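Local structure of putative gdp-fucose protein o-fucosyltransferase 1 (Caenorhabditis elegans, 3ZY2) at residues K93-F97 and Y166-S172; A201-I205 and A320-R324; D290-D294 and E306-Q310. The protein is probably a glycosyltransferase of the GT-B clan, built on two Rossmann-like domains, and is seen here with guanosine-5'-diphosphate bound. All blocks are in the same frame, centred on the assembly; numbering follows the deposited sequence.

Contact 1: residues K93-F97 and Y166-S172; sequences KRKAF and YPVLAFS
Phe97 carries most of this contact, meeting Tyr166, Leu169, Ala170 and Phe171. The polar part begins with one direct backbone hydrogen bond, Phe97 N to Ala170 O at 2.8 Å with an N-H...O angle of 146°. Two waters extend it. Water 1 donates to Lys95 O and to Val168 O, both at 2.8 Å, and so bridges two carbonyls that could not bond to each other. It fills in where the backbones stand apart, before they draw together at Phe97 and Phe171. Water 2 donates to Phe97 O at 2.6 Å and accepts from Ser172 N at 2.8 Å, closing the other end.

The aromatic contacts follow from the Phe97 rotamer. With CG beside the backbone N (chi1 -77°), the ring swings back toward the start of its strand. There Leu169 CA stands over one face, 4.2 Å from the Phe97 ring centroid, a CH-pi contact. Phe97 CB in turn lies over the face of Phe171, 4.2 Å from that ring's centroid. The two rings form an edge-to-face pair, Phe97 giving the edge, with centroids 5.8 Å apart and planes inclined at 50°.

Apolar touches complete the account: Phe97 CZ meets Leu169 CD1 and Tyr166 CD1, the latter near the plane of the Phe97 ring, while Lys93 CD touches Pro167 CG, the two side chains crossing at about a right angle.

The Tyr166 hydroxyl is hydrogen-bonded to Glu137 of its own chain and to Thr235 of the second subunit, and Lys95 forms a salt bridge with Asp232 of that subunit. Within the parallel Rossmann-like sheet, strand 168-171 lies between strands 10-13 and 95-98, the latter followed by 135-138; helix 77-88 packs on Pro167 and Val168.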
ATOM      1  N   LYS A  93       3.194 -19.438 -13.702  1.00 31.86           N
ATOM      2  CA  LYS A  93       3.195 -19.365 -12.242  1.00 31.70           C
ATOM      3  C   LYS A  93       3.771 -18.055 -11.732  1.00 29.53           C
ATOM      4  O   LYS A  93       4.160 -17.944 -10.563  1.00 29.54           O
ATOM      5  CB  LYS A  93       3.860 -20.587 -11.588  1.00 33.04           C
ATOM      6  CG  LYS A  93       5.363 -20.705 -11.748  1.00 34.82           C
ATOM      7  CD  LYS A  93       5.908 -22.014 -11.134  1.00 39.39           C
ATOM      8  CE  LYS A  93       5.299 -23.264 -11.789  1.00 41.91           C
ATOM      9  NZ  LYS A  93       6.153 -24.493 -11.678  1.00 43.96           N
ATOM     10  N   ARG A  94       3.804 -17.069 -12.622  1.00 28.24           N
ATOM     11  CA  ARG A  94       4.310 -15.740 -12.269  1.00 25.99           C
ATOM     12  C   ARG A  94       3.219 -14.924 -11.584  1.00 25.82           C
ATOM     13  O   ARG A  94       2.431 -14.221 -12.231  1.00 25.68           O
ATOM     14  CB  ARG A  94       4.902 -15.038 -13.490  1.00 25.77           C
ATOM     15  CG  ARG A  94       6.092 -15.837 -14.043  1.00 24.91           C
ATOM     16  CD  ARG A  94       6.813 -15.194 -15.191  1.00 23.65           C
ATOM     17  NE  ARG A  94       7.861 -16.111 -15.647  1.00 22.86           N
ATOM     18  CZ  ARG A  94       8.610 -15.936 -16.730  1.00 23.25           C
ATOM     19  NH1 ARG A  94       8.440 -14.874 -17.511  1.00 25.44           N
ATOM     20  NH2 ARG A  94       9.534 -16.838 -17.038  1.00 23.53           N
ATOM     21  N   LYS A  95       3.192 -15.049 -10.258  1.00 25.06           N
ATOM     22  CA  LYS A  95       2.265 -14.307  -9.405  1.00 25.60           C
ATOM     23  C   LYS A  95       2.920 -13.064  -8.803  1.00 24.81           C
ATOM     24  O   LYS A  95       4.112 -13.075  -8.447  1.00 24.39           O
ATOM     25  CB  LYS A  95       1.707 -15.229  -8.312  1.00 25.93           C
ATOM     26  CG  LYS A  95       0.863 -16.422  -8.840  1.00 29.62           C
ATOM     27  CD  LYS A  95      -0.173 -16.833  -7.809  1.00 35.21           C
ATOM     28  CE  LYS A  95      -1.293 -17.695  -8.388  1.00 38.73           C
ATOM     29  NZ  LYS A  95      -0.815 -19.061  -8.749  1.00 40.44           N
ATOM     30  N   ALA A  96       2.150 -11.980  -8.731  1.00 24.66           N
ATOM     31  CA  ALA A  96       2.602 -10.761  -8.074  1.00 24.39           C
ATOM     32  C   ALA A  96       2.223 -10.824  -6.603  1.00 24.62           C
ATOM     33  O   ALA A  96       1.120 -11.267  -6.251  1.00 25.06           O
ATOM     34  CB  ALA A  96       1.969  -9.553  -8.718  1.00 24.41           C
ATOM     35  N   PHE A  97       3.136 -10.369  -5.757  1.00 24.32           N
ATOM     36  CA  PHE A  97       2.933 -10.360  -4.317  1.00 24.60           C
ATOM     37  C   PHE A  97       2.767  -8.936  -3.851  1.00 25.11           C
ATOM     38  O   PHE A  97       3.564  -8.060  -4.199  1.00 24.78           O
ATOM     39  CB  PHE A  97       4.107 -11.019  -3.586  1.00 24.26           C
ATOM     40  CG  PHE A  97       4.097 -12.514  -3.654  1.00 23.85           C
ATOM     41  CD1 PHE A  97       4.251 -13.167  -4.879  1.00 22.62           C
ATOM     42  CD2 PHE A  97       3.895 -13.280  -2.499  1.00 22.05           C
ATOM     43  CE1 PHE A  97       4.236 -14.550  -4.955  1.00 24.06           C
ATOM     44  CE2 PHE A  97       3.892 -14.681  -2.578  1.00 23.63           C
ATOM     45  CZ  PHE A  97       4.054 -15.307  -3.803  1.00 23.93           C
ATOM     46  N   TYR A 166       5.386 -22.098  -4.720  1.00 31.95           N
ATOM     47  CA  TYR A 166       5.865 -20.701  -4.808  1.00 29.82           C
ATOM     48  C   TYR A 166       7.392 -20.624  -4.870  1.00 28.46           C
ATOM     49  O   TYR A 166       8.050 -20.191  -3.907  1.00 27.99           O
ATOM     50  CB  TYR A 166       5.338 -19.853  -3.645  1.00 29.46           C
ATOM     51  CG  TYR A 166       3.841 -19.865  -3.538  1.00 29.53           C
ATOM     52  CD1 TYR A 166       3.066 -19.059  -4.368  1.00 27.34           C
ATOM     53  CD2 TYR A 166       3.195 -20.693  -2.617  1.00 30.21           C
ATOM     54  CE1 TYR A 166       1.686 -19.075  -4.296  1.00 29.02           C
ATOM     55  CE2 TYR A 166       1.814 -20.712  -2.526  1.00 30.51           C
ATOM     56  CZ  TYR A 166       1.063 -19.896  -3.361  1.00 29.01           C
ATOM     57  OH  TYR A 166      -0.307 -19.930  -3.274  1.00 29.15           O
ATOM     58  N   PRO A 167       7.969 -21.038  -6.009  1.00 28.40           N
ATOM     59  CA  PRO A 167       9.420 -21.042  -6.143  1.00 27.05           C
ATOM     60  C   PRO A 167       9.999 -19.628  -6.139  1.00 25.30           C
ATOM     61  O   PRO A 167      11.164 -19.444  -5.769  1.00 24.75           O
ATOM     62  CB  PRO A 167       9.650 -21.713  -7.502  1.00 27.79           C
ATOM     63  CG  PRO A 167       8.354 -21.619  -8.221  1.00 28.15           C
ATOM     64  CD  PRO A 167       7.304 -21.655  -7.175  1.00 28.73           C
ATOM     65  N   VAL A 168       9.191 -18.659  -6.562  1.00 23.21           N
ATOM     66  CA  VAL A 168       9.649 -17.269  -6.673  1.00 21.92           C
ATOM     67  C   VAL A 168       8.618 -16.329  -6.062  1.00 21.51           C
ATOM     68  O   VAL A 168       7.483 -16.265  -6.523  1.00 22.15           O
ATOM     69  CB  VAL A 168       9.936 -16.840  -8.144  1.00 20.30           C
ATOM     70  CG1 VAL A 168      10.355 -15.339  -8.181  1.00 20.51           C
ATOM     71  CG2 VAL A 168      11.013 -17.718  -8.792  1.00 22.41           C
ATOM     72  N   LEU A 169       9.006 -15.576  -5.033  1.00 21.32           N
ATOM     73  CA  LEU A 169       8.158 -14.514  -4.525  1.00 21.70           C
ATOM     74  C   LEU A 169       8.549 -13.257  -5.278  1.00 20.87           C
ATOM     75  O   LEU A 169       9.714 -12.863  -5.243  1.00 20.65           O
ATOM     76  CB  LEU A 169       8.374 -14.304  -3.017  1.00 21.91           C
ATOM     77  CG  LEU A 169       7.739 -15.153  -1.911  1.00 26.80           C
ATOM     78  CD1 LEU A 169       7.198 -16.530  -2.346  1.00 25.61           C
ATOM     79  CD2 LEU A 169       8.669 -15.294  -0.729  1.00 24.40           C
ATOM     80  N   ALA A 170       7.599 -12.633  -5.963  1.00 19.89           N
ATOM     81  CA  ALA A 170       7.878 -11.455  -6.783  1.00 19.35           C
ATOM     82  C   ALA A 170       7.129 -10.237  -6.281  1.00 19.37           C
ATOM     83  O   ALA A 170       5.913 -10.245  -6.225  1.00 19.26           O
ATOM     84  CB  ALA A 170       7.530 -11.729  -8.242  1.00 19.56           C
ATOM     85  N   PHE A 171       7.863  -9.185  -5.926  1.00 18.29           N
ATOM     86  CA  PHE A 171       7.292  -7.978  -5.318  1.00 19.14           C
ATOM     87  C   PHE A 171       7.488  -6.752  -6.226  1.00 20.36           C
ATOM     88  O   PHE A 171       8.626  -6.407  -6.574  1.00 20.28           O
ATOM     89  CB  PHE A 171       7.985  -7.693  -3.981  1.00 18.34           C
ATOM     90  CG  PHE A 171       7.898  -8.803  -2.966  1.00 17.64           C
ATOM     91  CD1 PHE A 171       8.864  -9.823  -2.926  1.00 19.12           C
ATOM     92  CD2 PHE A 171       6.901  -8.794  -1.983  1.00 18.89           C
ATOM     93  CE1 PHE A 171       8.809 -10.817  -1.968  1.00 21.01           C
ATOM     94  CE2 PHE A 171       6.851  -9.785  -1.028  1.00 18.45           C
ATOM     95  CZ  PHE A 171       7.776 -10.810  -1.018  1.00 21.18           C
ATOM     96  N   SER A 172       6.411  -6.073  -6.604  1.00 22.60           N
ATOM     97  CA  SER A 172       6.585  -4.861  -7.408  1.00 24.19           C
ATOM     98  C   SER A 172       6.973  -3.673  -6.544  1.00 23.86           C
ATOM     99  O   SER A 172       7.533  -2.693  -7.042  1.00 25.85           O
ATOM    100  CB  SER A 172       5.363  -4.532  -8.269  1.00 24.92           C
ATOM    101  OG  SER A 172       5.781  -3.957  -9.506  1.00 25.24           O
TER
HETATM  102  O   HOH W   1       5.536 -15.471  -8.352  1.00 22.88           O
HETATM  103  O   HOH W   2       3.899  -7.298  -6.679  1.00 28.77           O

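Contact 2: residues A201-I205 and A320-R324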
ATOM      1  N   ALA A 201      37.268   6.323  -8.910  1.00 12.91           N
ATOM      2  CA  ALA A 201      37.370   7.163  -7.704  1.00 12.94           C
ATOM      3  C   ALA A 201      38.815   7.370  -7.288  1.00 13.94           C
ATOM      4  O   ALA A 201      39.222   8.507  -7.004  1.00 13.55           O
ATOM      5  CB  ALA A 201      36.571   6.540  -6.559  1.00 12.80           C
ATOM      6  N   LYS A 202      39.585   6.279  -7.264  1.00 14.67           N
ATOM      7  CA  LYS A 202      40.993   6.348  -6.899  1.00 15.60           C
ATOM      8  C   LYS A 202      41.740   7.275  -7.847  1.00 15.76           C
ATOM      9  O   LYS A 202      42.552   8.102  -7.408  1.00 14.94           O
ATOM     10  CB  LYS A 202      41.617   4.958  -6.897  1.00 15.96           C
ATOM     11  CG  LYS A 202      41.151   4.080  -5.769  1.00 19.77           C
ATOM     12  CD  LYS A 202      41.686   2.656  -5.912  1.00 24.19           C
ATOM     13  CE  LYS A 202      41.364   1.815  -4.666  1.00 28.51           C
ATOM     14  NZ  LYS A 202      41.937   0.433  -4.712  1.00 32.30           N
ATOM     15  N   LYS A 203      41.460   7.172  -9.147  1.00 15.60           N
ATOM     16  CA  LYS A 203      42.151   8.008 -10.125  1.00 16.33           C
ATOM     17  C   LYS A 203      41.821   9.475  -9.954  1.00 15.51           C
ATOM     18  O   LYS A 203      42.703  10.321 -10.040  1.00 16.41           O
ATOM     19  CB  LYS A 203      41.850   7.579 -11.564  1.00 17.03           C
ATOM     20  CG  LYS A 203      42.636   6.381 -12.022  1.00 20.45           C
ATOM     21  CD  LYS A 203      42.458   6.228 -13.533  1.00 20.95           C
ATOM     22  CE  LYS A 203      43.100   4.946 -14.073  1.00 24.83           C
ATOM     23  NZ  LYS A 203      42.452   3.733 -13.530  1.00 26.83           N
ATOM     24  N   PHE A 204      40.548   9.785  -9.701  1.00 14.42           N
ATOM     25  CA  PHE A 204      40.163  11.185  -9.538  1.00 14.25           C
ATOM     26  C   PHE A 204      40.840  11.769  -8.298  1.00 12.72           C
ATOM     27  O   PHE A 204      41.319  12.902  -8.318  1.00 13.63           O
ATOM     28  CB  PHE A 204      38.639  11.334  -9.425  1.00 14.26           C
ATOM     29  CG  PHE A 204      38.193  12.778  -9.371  1.00 14.16           C
ATOM     30  CD1 PHE A 204      38.094  13.454  -8.135  1.00 13.74           C
ATOM     31  CD2 PHE A 204      37.894  13.478 -10.541  1.00 16.88           C
ATOM     32  CE1 PHE A 204      37.713  14.801  -8.100  1.00 15.56           C
ATOM     33  CE2 PHE A 204      37.490  14.802 -10.495  1.00 17.61           C
ATOM     34  CZ  PHE A 204      37.404  15.468  -9.276  1.00 16.98           C
ATOM     35  N   ILE A 205      40.839  11.004  -7.203  1.00 12.88           N
ATOM     36  CA  ILE A 205      41.474  11.466  -5.962  1.00 12.18           C
ATOM     37  C   ILE A 205      42.975  11.715  -6.217  1.00 12.84           C
ATOM     38  O   ILE A 205      43.505  12.791  -5.904  1.00 12.68           O
ATOM     39  CB  ILE A 205      41.229  10.471  -4.811  1.00 10.79           C
ATOM     40  CG1 ILE A 205      39.747  10.496  -4.453  1.00 12.36           C
ATOM     41  CG2 ILE A 205      42.071  10.822  -3.576  1.00 12.47           C
ATOM     42  CD1 ILE A 205      39.277   9.190  -3.767  1.00 12.83           C
ATOM     43  N   ALA A 320      31.413   7.013  -4.298  1.00 10.44           N
ATOM     44  CA  ALA A 320      32.628   6.283  -3.975  1.00 10.95           C
ATOM     45  C   ALA A 320      33.721   7.230  -3.466  1.00 10.95           C
ATOM     46  O   ALA A 320      34.390   6.929  -2.471  1.00 11.02           O
ATOM     47  CB  ALA A 320      33.104   5.497  -5.198  1.00 12.03           C
ATOM     48  N   ILE A 321      33.893   8.367  -4.141  1.00 10.08           N
ATOM     49  CA  ILE A 321      34.893   9.367  -3.714  1.00  9.71           C
ATOM     50  C   ILE A 321      34.583   9.865  -2.313  1.00 10.89           C
ATOM     51  O   ILE A 321      35.461   9.974  -1.482  1.00 11.52           O
ATOM     52  CB  ILE A 321      34.990  10.538  -4.717  1.00 10.21           C
ATOM     53  CG1 ILE A 321      35.604  10.047  -6.042  1.00 10.25           C
ATOM     54  CG2 ILE A 321      35.836  11.710  -4.147  1.00 10.98           C
ATOM     55  CD1 ILE A 321      35.385  10.992  -7.181  1.00 11.70           C
ATOM     56  N   MET A 322      33.315  10.168  -2.048  1.00 10.54           N
ATOM     57  CA  MET A 322      32.944  10.661  -0.721  1.00 10.96           C
ATOM     58  C   MET A 322      33.186   9.595   0.335  1.00 11.42           C
ATOM     59  O   MET A 322      33.531   9.927   1.473  1.00 11.82           O
ATOM     60  CB  MET A 322      31.485  11.154  -0.719  1.00 11.40           C
ATOM     61  CG  MET A 322      31.258  12.381  -1.635  1.00 11.61           C
ATOM     62  SD  MET A 322      29.641  13.191  -1.461  1.00 15.21           S
ATOM     63  CE  MET A 322      28.727  12.035  -2.474  1.00 13.74           C
ATOM     64  N   GLY A 323      33.003   8.319  -0.014  1.00 10.81           N
ATOM     65  CA  GLY A 323      33.257   7.232   0.956  1.00 12.49           C
ATOM     66  C   GLY A 323      34.738   7.122   1.294  1.00 12.17           C
ATOM     67  O   GLY A 323      35.096   6.641   2.395  1.00 13.89           O
ATOM     68  N   ARG A 324      35.599   7.592   0.383  1.00 12.03           N
ATOM     69  CA  ARG A 324      37.068   7.528   0.556  1.00 12.60           C
ATOM     70  C   ARG A 324      37.680   8.771   1.187  1.00 11.90           C
ATOM     71  O   ARG A 324      38.882   8.776   1.502  1.00 13.17           O
ATOM     72  CB  ARG A 324      37.744   7.288  -0.800  1.00 12.19           C
ATOM     73  CG  ARG A 324      37.384   5.916  -1.362  1.00 14.37           C
ATOM     74  CD  ARG A 324      37.994   5.675  -2.753  1.00 16.31           C
ATOM     75  NE  ARG A 324      39.402   5.350  -2.629  1.00 17.93           N
ATOM     76  CZ  ARG A 324      39.897   4.121  -2.449  1.00 21.61           C
ATOM     77  NH1 ARG A 324      39.108   3.049  -2.385  1.00 21.40           N
ATOM     78  NH2 ARG A 324      41.208   3.966  -2.325  1.00 24.13           N
TER
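Ala201 and Ile321, with CA atoms 5.2 Å apart, are the nearest CA pair of the two segments. The short axes of 201-205 and 320-324 approach to 9.6 Å and cross at -64°; Ile197 and Thr198 of the first helix extend the contact, touching Ala320 and Arg324.

The small side chain of Ala201 permits this approach: its CB touches Ile321 CG1 at 3.7 Å and Ala320 CB at 3.9 Å. Ile321 then reaches onward with CD1, which meets Phe204 CD1 at 3.8 Å, the two side chains crossing at about a right angle. Its other branch, CG2, faces Ile205 CG1, the isoleucines passing in opposite directions. Ile205 CD1 packs on Arg324 CB at 3.8 Å and also lies at the edge of the guanidinium, near its plane.

Arg324 is bent at chi3 (77°), which turns its guanidinium against the extended chain of Lys202. Lys202 CG sits over one guanidinium face, and Lys202 CE comes to 3.2 Å from Arg324 NH2.

With no hydrogen bond between the segments, the buried side probably rests on apolar packing, with Phe213 of the sheet touched by Ile205 and Ile321. At the partly exposed rim, the methylenes of Lys202 cover part of one guanidinium face while Lys202 NZ and Arg324 NH2 stand 4.3 Å apart; this nearness probably costs some repulsion, perhaps eased by a long, weak ion pair of Lys202 with Glu199.

Contact 3: residues D290-D294 and E306-Q310; sequences DHMID and EAHRQ
The guanidinium of Arg309 lies flat on the ring of His291, centres 3.7 Å apart and planes only 11° from parallel. The overlap extends down the side chain, since Arg309 CD stands 4.0 Å from the His291 ring centroid, also over the face. A bend at chi3 (-64°) brings the guanidinium round onto the ring. On the arginine's own side, NE and NH2 both donate to Gln310 O, at 2.9 Å and 3.0 Å, in a side-on grip close to the guanidinium plane. Two bonds to one carbonyl probably help to hold the guanidinium's rotation, consistent with its face lying on the imidazole.

Strand 282-287, helix 293-300 and strand 307-308 form a beta-alpha-beta unit, and this contact joins the loop and first turn of that helix to the strand it leads into. Ile293, in the first turn, supplies the apolar share. Its CD1 meets Ala307 CB at 4.0 Å, and its CG1 lies 3.9 Å from Arg309 CG, the side chains crossing at about a right angle. The arginine's methylenes thus touch both the isoleucine and the imidazole, on adjacent sides. Val285 of the neighbouring strand 282-287 touches His291, Ile293 and Ala307.

The loop is shaped by an Asx turn, with Met292 N donating to Asp290 OD1 at 2.9 Å from above the carboxylate plane, just where Met292 takes the N-cap position. The His291 side chain is about 6 Å from the bound guanosine-5'-diphosphate and touches Asp313, a residue of that pocket.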
ATOM      1  N   ASP A 290      24.055  22.723  -8.165  1.00 20.41           N
ATOM      2  CA  ASP A 290      25.014  23.828  -8.040  1.00 19.86           C
ATOM      3  C   ASP A 290      26.201  23.389  -7.173  1.00 19.06           C
ATOM      4  O   ASP A 290      26.086  23.306  -5.935  1.00 18.93           O
ATOM      5  CB  ASP A 290      24.319  25.033  -7.396  1.00 20.84           C
ATOM      6  CG  ASP A 290      25.226  26.245  -7.241  1.00 22.79           C
ATOM      7  OD1 ASP A 290      26.381  26.239  -7.732  1.00 22.96           O
ATOM      8  OD2 ASP A 290      24.754  27.240  -6.631  1.00 25.30           O
ATOM      9  N   HIS A 291      27.327  23.089  -7.826  1.00 17.28           N
ATOM     10  CA  HIS A 291      28.562  22.688  -7.109  1.00 16.88           C
ATOM     11  C   HIS A 291      29.260  23.841  -6.382  1.00 17.13           C
ATOM     12  O   HIS A 291      30.168  23.611  -5.581  1.00 16.91           O
ATOM     13  CB  HIS A 291      29.572  22.008  -8.044  1.00 16.27           C
ATOM     14  CG  HIS A 291      29.044  20.773  -8.712  1.00 15.09           C
ATOM     15  ND1 HIS A 291      29.441  19.498  -8.369  1.00 16.11           N
ATOM     16  CD2 HIS A 291      28.144  20.631  -9.714  1.00 16.04           C
ATOM     17  CE1 HIS A 291      28.794  18.624  -9.126  1.00 13.19           C
ATOM     18  NE2 HIS A 291      28.001  19.286  -9.944  1.00 19.24           N
ATOM     19  N   MET A 292      28.865  25.074  -6.669  1.00 18.84           N
ATOM     20  CA  MET A 292      29.399  26.234  -5.973  1.00 19.89           C
ATOM     21  C   MET A 292      30.927  26.324  -6.024  1.00 20.44           C
ATOM     22  O   MET A 292      31.525  26.850  -5.098  1.00 20.87           O
ATOM     23  CB  MET A 292      28.941  26.240  -4.505  1.00 20.34           C
ATOM     24  CG  MET A 292      27.447  26.481  -4.303  1.00 21.00           C
ATOM     25  SD  MET A 292      26.998  26.361  -2.559  1.00 22.20           S
ATOM     26  CE  MET A 292      27.868  27.797  -1.911  1.00 23.90           C
ATOM     27  N   ILE A 293      31.543  25.835  -7.106  1.00 19.89           N
ATOM     28  CA  ILE A 293      33.013  25.766  -7.193  1.00 20.38           C
ATOM     29  C   ILE A 293      33.662  27.136  -7.066  1.00 20.41           C
ATOM     30  O   ILE A 293      34.571  27.314  -6.257  1.00 20.04           O
ATOM     31  CB  ILE A 293      33.525  25.017  -8.475  1.00 20.13           C
ATOM     32  CG1 ILE A 293      33.076  23.560  -8.480  1.00 20.48           C
ATOM     33  CG2 ILE A 293      35.062  25.075  -8.609  1.00 20.43           C
ATOM     34  CD1 ILE A 293      33.604  22.713  -7.316  1.00 19.11           C
ATOM     35  N   ASP A 294      33.199  28.107  -7.848  1.00 21.75           N
ATOM     36  CA  ASP A 294      33.810  29.434  -7.774  1.00 23.24           C
ATOM     37  C   ASP A 294      33.617  30.069  -6.409  1.00 22.92           C
ATOM     38  O   ASP A 294      34.563  30.661  -5.863  1.00 23.71           O
ATOM     39  CB  ASP A 294      33.289  30.347  -8.880  1.00 25.32           C
ATOM     40  CG  ASP A 294      33.790  29.944 -10.259  1.00 27.44           C
ATOM     41  OD1 ASP A 294      34.699  29.096 -10.362  1.00 29.56           O
ATOM     42  OD2 ASP A 294      33.288  30.499 -11.257  1.00 31.49           O
ATOM     43  N   GLU A 306      41.795  24.395  -3.263  1.00 16.75           N
ATOM     44  CA  GLU A 306      40.635  24.517  -4.158  1.00 17.13           C
ATOM     45  C   GLU A 306      39.653  23.385  -3.978  1.00 16.37           C
ATOM     46  O   GLU A 306      40.004  22.322  -3.453  1.00 16.29           O
ATOM     47  CB  GLU A 306      41.069  24.593  -5.632  1.00 18.21           C
ATOM     48  CG  GLU A 306      41.712  25.928  -5.998  1.00 20.73           C
ATOM     49  CD  GLU A 306      41.920  26.123  -7.504  1.00 24.85           C
ATOM     50  OE1 GLU A 306      41.872  25.142  -8.285  1.00 28.75           O
ATOM     51  OE2 GLU A 306      42.133  27.287  -7.908  1.00 29.30           O
ATOM     52  N   ALA A 307      38.417  23.664  -4.391  1.00 16.65           N
ATOM     53  CA  ALA A 307      37.360  22.675  -4.506  1.00 16.19           C
ATOM     54  C   ALA A 307      37.363  22.147  -5.931  1.00 15.94           C
ATOM     55  O   ALA A 307      37.644  22.891  -6.896  1.00 17.51           O
ATOM     56  CB  ALA A 307      36.043  23.304  -4.199  1.00 16.77           C
ATOM     57  N   HIS A 308      37.034  20.875  -6.053  1.00 15.41           N
ATOM     58  CA  HIS A 308      37.066  20.175  -7.327  1.00 15.40           C
ATOM     59  C   HIS A 308      35.806  19.337  -7.466  1.00 15.21           C
ATOM     60  O   HIS A 308      35.260  18.834  -6.480  1.00 14.69           O
ATOM     61  CB  HIS A 308      38.280  19.237  -7.401  1.00 15.00           C
ATOM     62  CG  HIS A 308      39.597  19.907  -7.191  1.00 17.20           C
ATOM     63  ND1 HIS A 308      40.093  20.207  -5.940  1.00 19.64           N
ATOM     64  CD2 HIS A 308      40.540  20.307  -8.075  1.00 19.39           C
ATOM     65  CE1 HIS A 308      41.280  20.773  -6.067  1.00 20.50           C
ATOM     66  NE2 HIS A 308      41.574  20.838  -7.350  1.00 19.57           N
ATOM     67  N   ARG A 309      35.351  19.185  -8.714  1.00 16.16           N
ATOM     68  CA  ARG A 309      34.195  18.362  -9.014  1.00 16.20           C
ATOM     69  C   ARG A 309      34.516  17.518 -10.234  1.00 16.96           C
ATOM     70  O   ARG A 309      35.458  17.832 -10.979  1.00 16.92           O
ATOM     71  CB  ARG A 309      33.002  19.249  -9.354  1.00 16.83           C
ATOM     72  CG  ARG A 309      33.303  20.254 -10.463  1.00 18.30           C
ATOM     73  CD  ARG A 309      32.012  20.774 -11.083  1.00 20.38           C
ATOM     74  NE  ARG A 309      31.270  19.699 -11.743  1.00 20.75           N
ATOM     75  CZ  ARG A 309      30.209  19.893 -12.526  1.00 23.41           C
ATOM     76  NH1 ARG A 309      29.742  21.120 -12.736  1.00 26.19           N
ATOM     77  NH2 ARG A 309      29.614  18.850 -13.096  1.00 22.78           N
ATOM     78  N   GLN A 310      33.737  16.449 -10.417  1.00 17.71           N
ATOM     79  CA  GLN A 310      33.754  15.685 -11.672  1.00 19.30           C
ATOM     80  C   GLN A 310      32.913  16.389 -12.736  1.00 20.02           C
ATOM     81  O   GLN A 310      31.859  16.944 -12.424  1.00 19.86           O
ATOM     82  CB  GLN A 310      33.168  14.294 -11.435  1.00 19.24           C
ATOM     83  CG  GLN A 310      33.880  13.444 -10.421  1.00 21.48           C
ATOM     84  CD  GLN A 310      33.349  12.047 -10.460  1.00 26.06           C
ATOM     85  OE1 GLN A 310      32.218  11.794 -10.045  1.00 27.52           O
ATOM     86  NE2 GLN A 310      34.142  11.133 -10.989  1.00 25.41           N
TER

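Contact 1 lies across the chain's centre from the other two, about 39 Å from contact 2 and 46 Å from contact 3 between centres, and joins adjacent strands of the six-stranded sheet. It is the most buried of the three, and the only one with a direct hydrogen bond between its segments. Contacts 2 and 3 belong to the region of the five-stranded sheet and are only partly buried; both rely on side chains, with an arginine guanidinium met over one face, by a lysine chain in one and an imidazole in the other. They touch directly, Phe204 CZ lying 3.5 Å from Arg309 O, and contact 3 is nested in the loop that contact 2 closes.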